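PDB 2V1M: glutathione peroxidase from Schistosoma mansoni, which catalyses the reduction of hydrogen peroxide by glutathione, giving glutathione disulfide and water, as a selenocysteine enzyme with a thioredoxin-like fold. Local coordinates for residues 27-31 with 32-36; 112-115 with 116-120. All coordinates share one frame; numbering follows the deposited sequence.

Contact 1. Residues 27-31 with 32-36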
ATOM      1  N   GLU A  27      -9.208 -10.449   4.013  1.00  3.64           N
ATOM      2  CA  GLU A  27      -9.015 -11.765   4.658  1.00  3.94           C
ATOM      3  C   GLU A  27      -7.920 -12.580   3.960  1.00  4.43           C
ATOM      4  O   GLU A  27      -7.274 -13.400   4.604  1.00  5.47           O
ATOM      5  CB  GLU A  27     -10.325 -12.558   4.613  1.00  4.78           C
ATOM      6  CG  GLU A  27     -11.363 -12.111   5.648  1.00  5.90           C
ATOM      7  CD  GLU A  27     -11.061 -12.692   7.026  1.00  9.45           C
ATOM      8  OE1 GLU A  27     -10.259 -13.638   7.087  1.00 14.67           O
ATOM      9  OE2 GLU A  27     -11.610 -12.168   8.014  1.00 10.55           O
ATOM     10  N   LYS A  28      -7.736 -12.364   2.656  1.00  4.73           N
ATOM     11  CA  LYS A  28      -6.662 -12.987   1.854  1.00  6.42           C
ATOM     12  C   LYS A  28      -5.298 -12.879   2.543  1.00  5.26           C
ATOM     13  O   LYS A  28      -4.440 -13.772   2.380  1.00  5.68           O
ATOM     14  CB  LYS A  28      -6.587 -12.300   0.425  1.00  7.48           C
ATOM     15  CG  LYS A  28      -5.434 -12.714  -0.468  1.00  8.11           C
ATOM     16  CD  LYS A  28      -5.563 -12.061  -1.859  1.00  8.68           C
ATOM     17  CE  LYS A  28      -4.342 -12.299  -2.723  1.00 10.73           C
ATOM     18  NZ  LYS A  28      -4.564 -11.983  -4.151  0.50  9.15           N
ATOM     19  N   TYR A  29      -5.080 -11.795   3.279  1.00  4.31           N
ATOM     20  CA  TYR A  29      -3.766 -11.452   3.829  1.00  4.76           C
ATOM     21  C   TYR A  29      -3.563 -11.895   5.277  1.00  4.59           C
ATOM     22  O   TYR A  29      -2.529 -11.582   5.883  1.00  4.57           O
ATOM     23  CB  TYR A  29      -3.520  -9.947   3.653  1.00  5.02           C
ATOM     24  CG  TYR A  29      -3.520  -9.569   2.181  1.00  4.70           C
ATOM     25  CD1 TYR A  29      -2.444  -9.901   1.378  1.00  6.40           C
ATOM     26  CD2 TYR A  29      -4.618  -8.965   1.599  1.00  4.70           C
ATOM     27  CE1 TYR A  29      -2.464  -9.618   0.018  1.00  7.00           C
ATOM     28  CE2 TYR A  29      -4.663  -8.679   0.214  1.00  5.66           C
ATOM     29  CZ  TYR A  29      -3.578  -9.019  -0.563  1.00  5.19           C
ATOM     30  OH  TYR A  29      -3.646  -8.718  -1.898  1.00  6.55           O
ATOM     31  N   ARG A  30      -4.514 -12.656   5.824  1.00  4.85           N
ATOM     32  CA  ARG A  30      -4.371 -13.126   7.208  1.00  5.34           C
ATOM     33  C   ARG A  30      -3.058 -13.883   7.375  1.00  4.63           C
ATOM     34  O   ARG A  30      -2.716 -14.772   6.583  1.00  5.71           O
ATOM     35  CB  ARG A  30      -5.517 -14.058   7.576  1.00  8.10           C
ATOM     36  CG  ARG A  30      -5.693 -14.228   9.073  1.00 10.53           C
ATOM     37  CD  ARG A  30      -7.012 -14.924   9.418  1.00 13.42           C
ATOM     38  NE  ARG A  30      -8.238 -14.093   9.359  1.00 13.57           N
ATOM     39  CZ  ARG A  30      -8.709 -13.384  10.384  1.00 12.68           C
ATOM     40  NH1 ARG A  30      -8.011 -13.327  11.501  1.00 14.74           N
ATOM     41  NH2 ARG A  30      -9.851 -12.690  10.288  1.00 12.28           N
ATOM     42  N   GLY A  31      -2.323 -13.532   8.420  1.00  4.80           N
ATOM     43  CA  GLY A  31      -1.090 -14.226   8.749  1.00  4.77           C
ATOM     44  C   GLY A  31       0.154 -13.713   8.039  1.00  4.61           C
ATOM     45  O   GLY A  31       1.239 -14.204   8.336  1.00  5.72           O
ATOM     46  N   HIS A  32       0.001 -12.753   7.130  1.00  4.57           N
ATOM     47  CA  HIS A  32       1.131 -12.155   6.392  1.00  4.26           C
ATOM     48  C   HIS A  32       1.350 -10.726   6.824  1.00  4.01           C
ATOM     49  O   HIS A  32       0.412 -10.029   7.184  1.00  5.48           O
ATOM     50  CB  HIS A  32       0.849 -12.247   4.885  1.00  4.88           C
ATOM     51  CG  HIS A  32       0.928 -13.673   4.390  1.00  6.88           C
ATOM     52  ND1 HIS A  32       0.135 -14.192   3.383  1.00  9.20           N
ATOM     53  CD2 HIS A  32       1.716 -14.703   4.801  1.00  9.44           C
ATOM     54  CE1 HIS A  32       0.431 -15.470   3.202  1.00 10.52           C
ATOM     55  NE2 HIS A  32       1.395 -15.803   4.040  1.00 10.76           N
ATOM     56  N   VAL A  33       2.602 -10.291   6.796  1.00  3.82           N
ATOM     57  CA  VAL A  33       2.901  -8.876   7.023  1.00  3.34           C
ATOM     58  C   VAL A  33       2.571  -8.130   5.744  1.00  3.17           C
ATOM     59  O   VAL A  33       2.947  -8.593   4.663  1.00  4.13           O
ATOM     60  CB  VAL A  33       4.398  -8.702   7.404  1.00  3.77           C
ATOM     61  CG1 VAL A  33       4.809  -7.230   7.454  1.00  4.00           C
ATOM     62  CG2 VAL A  33       4.692  -9.398   8.712  1.00  4.65           C
ATOM     63  N   CYS A  34       1.880  -6.979   5.861  1.00  3.12           N
ATOM     64  CA  CYS A  34       1.517  -6.220   4.686  1.00  2.86           C
ATOM     65  C   CYS A  34       2.117  -4.833   4.718  1.00  2.87           C
ATOM     66  O   CYS A  34       2.151  -4.175   5.772  1.00  3.86           O
ATOM     67  CB  CYS A  34      -0.015  -6.091   4.535  1.00  3.11           C
ATOM     68  SG  CYS A  34      -0.878  -7.666   4.381  1.00  4.78           S
ATOM     69  N   LEU A  35       2.564  -4.382   3.548  1.00  2.78           N
ATOM     70  CA  LEU A  35       3.014  -3.013   3.360  1.00  2.83           C
ATOM     71  C   LEU A  35       2.052  -2.377   2.366  1.00  2.65           C
ATOM     72  O   LEU A  35       1.969  -2.835   1.218  1.00  3.22           O
ATOM     73  CB  LEU A  35       4.456  -2.963   2.843  1.00  3.07           C
ATOM     74  CG  LEU A  35       5.030  -1.530   2.796  1.00  4.75           C
ATOM     75  CD1 LEU A  35       5.201  -0.933   4.218  1.00  5.67           C
ATOM     76  CD2 LEU A  35       6.348  -1.546   2.022  1.00  7.14           C
ATOM     77  N   ILE A  36       1.265  -1.398   2.833  1.00  2.74           N
ATOM     78  CA  ILE A  36       0.191  -0.818   2.043  1.00  2.79           C
ATOM     79  C   ILE A  36       0.620   0.569   1.589  1.00  2.72           C
ATOM     80  O   ILE A  36       0.935   1.450   2.452  1.00  2.90           O
ATOM     81  CB  ILE A  36      -1.138  -0.786   2.857  1.00  2.76           C
ATOM     82  CG1 ILE A  36      -1.480  -2.217   3.318  1.00  3.05           C
ATOM     83  CG2 ILE A  36      -2.217  -0.159   1.979  1.00  3.11           C
ATOM     84  CD1 ILE A  36      -2.777  -2.331   4.111  1.00  4.12           C
TER
HETATM   85  O   HOH W   1      -1.718 -13.227   1.775  1.00  9.89           O
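From Tyr29 to His32 the chain makes a type II beta turn, closed by a bond from His32 N to Tyr29 O of 3.1 Å, and so passes from the 3-10 segment 27-29 into the strand that begins at Val33. Gly31 occupies the turn position where phi is positive (86°), a conformation in which a CB would jam against the preceding carbonyl O. Beyond the turn, Cys34 folds back on Tyr29: with SG beside its own backbone N (chi1 -60°), the sulfur reaches Tyr29 CB at 3.6 Å and stands 4.8 Å from the ring centroid, approaching obliquely. The aliphatic CG of Lys28 covers one face of that ring, while Tyr29 OH bonds to Asp99. A single water links the His32 side chain to the backbone just before the turn. It donates to Lys28 O and lies in the plane of the imidazole, 2.6 Å from His32 ND1; the carbonyl O of Arg30 sits over one ring face, toward the rim. Arg30 grips Glu27 side-on, NE to OE1 at 3.1 Å and NH2 to OE2 at 2.9 Å, on their syn sides but well out of the carboxylate plane, though close to the plane of the guanidinium. The chemistry is thus divided: a buried sulfur-aromatic contact and a water join the turn's two flanks, whereas the salt bridge braces the 3-10 segment against the turn's start.

Contact 2. Residues 112-115 with 116-120; sequences DDLY and KFLKS
The Tyr115 ring carries Leu118 CD1 over one face, almost on the ring normal and 4.2 Å from the centroid, a CH-pi contact between residues three apart on the helix; the Phe117 ring has Leu114 O at its edge, near the ring plane. Phe117 also meets the ring of Phe14, their planes about 45° apart. Leu118 serves a second neighbour as well, since its CD1 lies 4.1 Å from Leu114 CG, one helical turn back. Leu114 holds CG anti to the backbone N (chi1 169°) and Leu118 places CG beside its backbone N (chi1 -69°), which brings the two branched ends together where the side chains cross obliquely. Tyr115 and Leu118 both rest on Ile36 of strand 33-39, so this is the face by which the helix lies against the sheet.

The helix starts at Asp112, the N-cap: its OD1 accepts from Leu114 N at 2.9 Å, on the anti side of the carboxylate. Successive i to i+4 bonds then frame it, from Lys116 N to Asp112 O through Lys119 N to Tyr115 O. Polar side chains add to this. The extended Lys116 chain passes Asp113, CD to OD1 3.8 Å, but NZ stays 4.4 Å from that oxygen; a water joins them, donating to OD1 and accepting from NZ, which also bonds to Ser109 O. Lys119, bent at its third torsion, lays its methylenes against Tyr115 O and sends NZ to Val106 O and Asn107 OD1. Tyr115 and Leu118 thus seat the helix on the sheet, both lysines reach backbone oxygens of the preceding loop, and the capping carboxylate's negative charge would probably interact favourably with the positive end of the helix dipole.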
ATOM      1  N   ASP A 112     -11.564   5.336   0.780  1.00  3.97           N
ATOM      2  CA  ASP A 112     -11.858   3.934   1.021  1.00  3.78           C
ATOM      3  C   ASP A 112     -11.841   3.679   2.532  1.00  3.51           C
ATOM      4  O   ASP A 112     -10.967   4.183   3.257  1.00  3.28           O
ATOM      5  CB  ASP A 112     -10.839   3.038   0.314  1.00  4.37           C
ATOM      6  CG  ASP A 112     -11.332   1.616   0.210  1.00  4.00           C
ATOM      7  OD1 ASP A 112     -11.123   0.835   1.170  1.00  4.17           O
ATOM      8  OD2 ASP A 112     -11.939   1.284  -0.835  1.00  5.24           O
ATOM      9  N   ASP A 113     -12.757   2.836   2.997  1.00  3.76           N
ATOM     10  CA  ASP A 113     -12.763   2.465   4.422  1.00  3.66           C
ATOM     11  C   ASP A 113     -11.436   1.875   4.888  1.00  3.47           C
ATOM     12  O   ASP A 113     -11.058   2.086   6.057  1.00  3.22           O
ATOM     13  CB  ASP A 113     -13.901   1.493   4.718  1.00  4.37           C
ATOM     14  CG  ASP A 113     -15.280   2.150   4.647  1.00  4.96           C
ATOM     15  OD1 ASP A 113     -15.382   3.400   4.657  1.00  6.84           O
ATOM     16  OD2 ASP A 113     -16.280   1.390   4.605  1.00  6.56           O
ATOM     17  N   LEU A 114     -10.691   1.211   4.005  1.00  3.08           N
ATOM     18  CA  LEU A 114      -9.384   0.691   4.427  1.00  3.36           C
ATOM     19  C   LEU A 114      -8.496   1.871   4.902  1.00  3.09           C
ATOM     20  O   LEU A 114      -7.799   1.749   5.927  1.00  3.05           O
ATOM     21  CB  LEU A 114      -8.715  -0.020   3.260  1.00  3.45           C
ATOM     22  CG  LEU A 114      -7.225  -0.367   3.498  1.00  3.49           C
ATOM     23  CD1 LEU A 114      -7.042  -1.351   4.647  1.00  4.14           C
ATOM     24  CD2 LEU A 114      -6.637  -0.908   2.209  1.00  4.29           C
ATOM     25  N   TYR A 115      -8.496   2.966   4.146  1.00  3.25           N
ATOM     26  CA  TYR A 115      -7.666   4.108   4.523  1.00  3.23           C
ATOM     27  C   TYR A 115      -8.215   4.879   5.694  1.00  3.19           C
ATOM     28  O   TYR A 115      -7.436   5.386   6.513  1.00  3.18           O
ATOM     29  CB  TYR A 115      -7.364   5.000   3.302  1.00  2.93           C
ATOM     30  CG  TYR A 115      -6.150   4.496   2.552  1.00  3.22           C
ATOM     31  CD1 TYR A 115      -4.913   5.100   2.700  1.00  3.07           C
ATOM     32  CD2 TYR A 115      -6.292   3.481   1.619  1.00  3.31           C
ATOM     33  CE1 TYR A 115      -3.791   4.647   1.941  1.00  3.84           C
ATOM     34  CE2 TYR A 115      -5.201   3.031   0.852  1.00  3.11           C
ATOM     35  CZ  TYR A 115      -3.959   3.631   1.031  1.00  3.09           C
ATOM     36  OH  TYR A 115      -2.842   3.200   0.331  1.00  3.27           O
ATOM     37  N   LYS A 116      -9.540   4.975   5.824  1.00  3.36           N
ATOM     38  CA  LYS A 116     -10.096   5.517   7.068  1.00  3.56           C
ATOM     39  C   LYS A 116      -9.564   4.719   8.257  1.00  3.26           C
ATOM     40  O   LYS A 116      -9.143   5.285   9.286  1.00  3.99           O
ATOM     41  CB  LYS A 116     -11.626   5.534   7.039  1.00  4.21           C
ATOM     42  CG  LYS A 116     -12.173   6.438   5.931  1.00  4.24           C
ATOM     43  CD  LYS A 116     -13.713   6.562   6.008  1.00  5.44           C
ATOM     44  CE  LYS A 116     -14.222   7.525   4.957  1.00  6.21           C
ATOM     45  NZ  LYS A 116     -15.706   7.737   5.117  1.00  6.95           N
ATOM     46  N   PHE A 117      -9.569   3.400   8.129  1.00  3.24           N
ATOM     47  CA  PHE A 117      -9.072   2.531   9.194  1.00  3.46           C
ATOM     48  C   PHE A 117      -7.574   2.737   9.435  1.00  2.96           C
ATOM     49  O   PHE A 117      -7.133   2.879  10.604  1.00  3.34           O
ATOM     50  CB  PHE A 117      -9.374   1.066   8.853  1.00  3.82           C
ATOM     51  CG  PHE A 117      -8.820   0.100   9.849  1.00  3.44           C
ATOM     52  CD1 PHE A 117      -9.407  -0.034  11.128  1.00  3.88           C
ATOM     53  CD2 PHE A 117      -7.708  -0.689   9.538  1.00  4.30           C
ATOM     54  CE1 PHE A 117      -8.902  -0.940  12.042  1.00  5.10           C
ATOM     55  CE2 PHE A 117      -7.203  -1.603  10.471  1.00  5.69           C
ATOM     56  CZ  PHE A 117      -7.812  -1.729  11.717  1.00  5.45           C
ATOM     57  N   LEU A 118      -6.757   2.679   8.384  1.00  2.99           N
ATOM     58  CA  LEU A 118      -5.303   2.836   8.550  1.00  3.12           C
ATOM     59  C   LEU A 118      -4.997   4.144   9.296  1.00  2.92           C
ATOM     60  O   LEU A 118      -4.213   4.159  10.252  1.00  3.08           O
ATOM     61  CB  LEU A 118      -4.617   2.827   7.193  1.00  2.95           C
ATOM     62  CG  LEU A 118      -4.643   1.472   6.456  1.00  3.05           C
ATOM     63  CD1 LEU A 118      -4.093   1.682   5.047  1.00  3.25           C
ATOM     64  CD2 LEU A 118      -3.819   0.424   7.209  1.00  3.84           C
ATOM     65  N   LYS A 119      -5.597   5.239   8.835  1.00  3.10           N
ATOM     66  CA  LYS A 119      -5.354   6.554   9.453  1.00  3.26           C
ATOM     67  C   LYS A 119      -5.887   6.616  10.887  1.00  3.88           C
ATOM     68  O   LYS A 119      -5.343   7.367  11.694  1.00  4.97           O
ATOM     69  CB  LYS A 119      -5.974   7.665   8.609  1.00  3.53           C
ATOM     70  CG  LYS A 119      -5.301   7.868   7.259  1.00  3.65           C
ATOM     71  CD  LYS A 119      -5.823   9.107   6.539  1.00  4.48           C
ATOM     72  CE  LYS A 119      -7.282   9.000   6.172  1.00  5.36           C
ATOM     73  NZ  LYS A 119      -7.733  10.262   5.561  1.00  5.70           N
ATOM     74  N   SER A 120      -6.909   5.814  11.205  1.00  3.40           N
ATOM     75  CA  SER A 120      -7.436   5.796  12.579  1.00  3.35           C
ATOM     76  C   SER A 120      -6.485   5.070  13.540  1.00  3.71           C
ATOM     77  O   SER A 120      -6.622   5.215  14.770  1.00  4.07           O
ATOM     78  CB  SER A 120      -8.812   5.133  12.650  1.00  4.05           C
ATOM     79  OG  SER A 120      -8.744   3.728  12.604  1.00  4.32           O
TER
HETATM   80  O   HOH W   2     -16.983   5.185   5.759  1.00 11.99           O

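The two contacts meet at Ile36, the last residue of contact 1: its CG2 lies 3.8 Å from Tyr115 OH and 4.0 Å from Leu118 CD1 of contact 2, so strand 33-39 supplies part of the surface on which helix 113-121 sits. Their centres are 15 Å apart. They illustrate how parts of a thioredoxin-like fold are joined, one contact leading the chain into a central sheet strand, the other covering a face of that strand with a helix much later in the sequence. Strand 33-39 runs on toward the loop bearing Cys43, probably the active-site residue, as in relatives, and present here as cysteinesulfonic acid. Neither contact includes that residue.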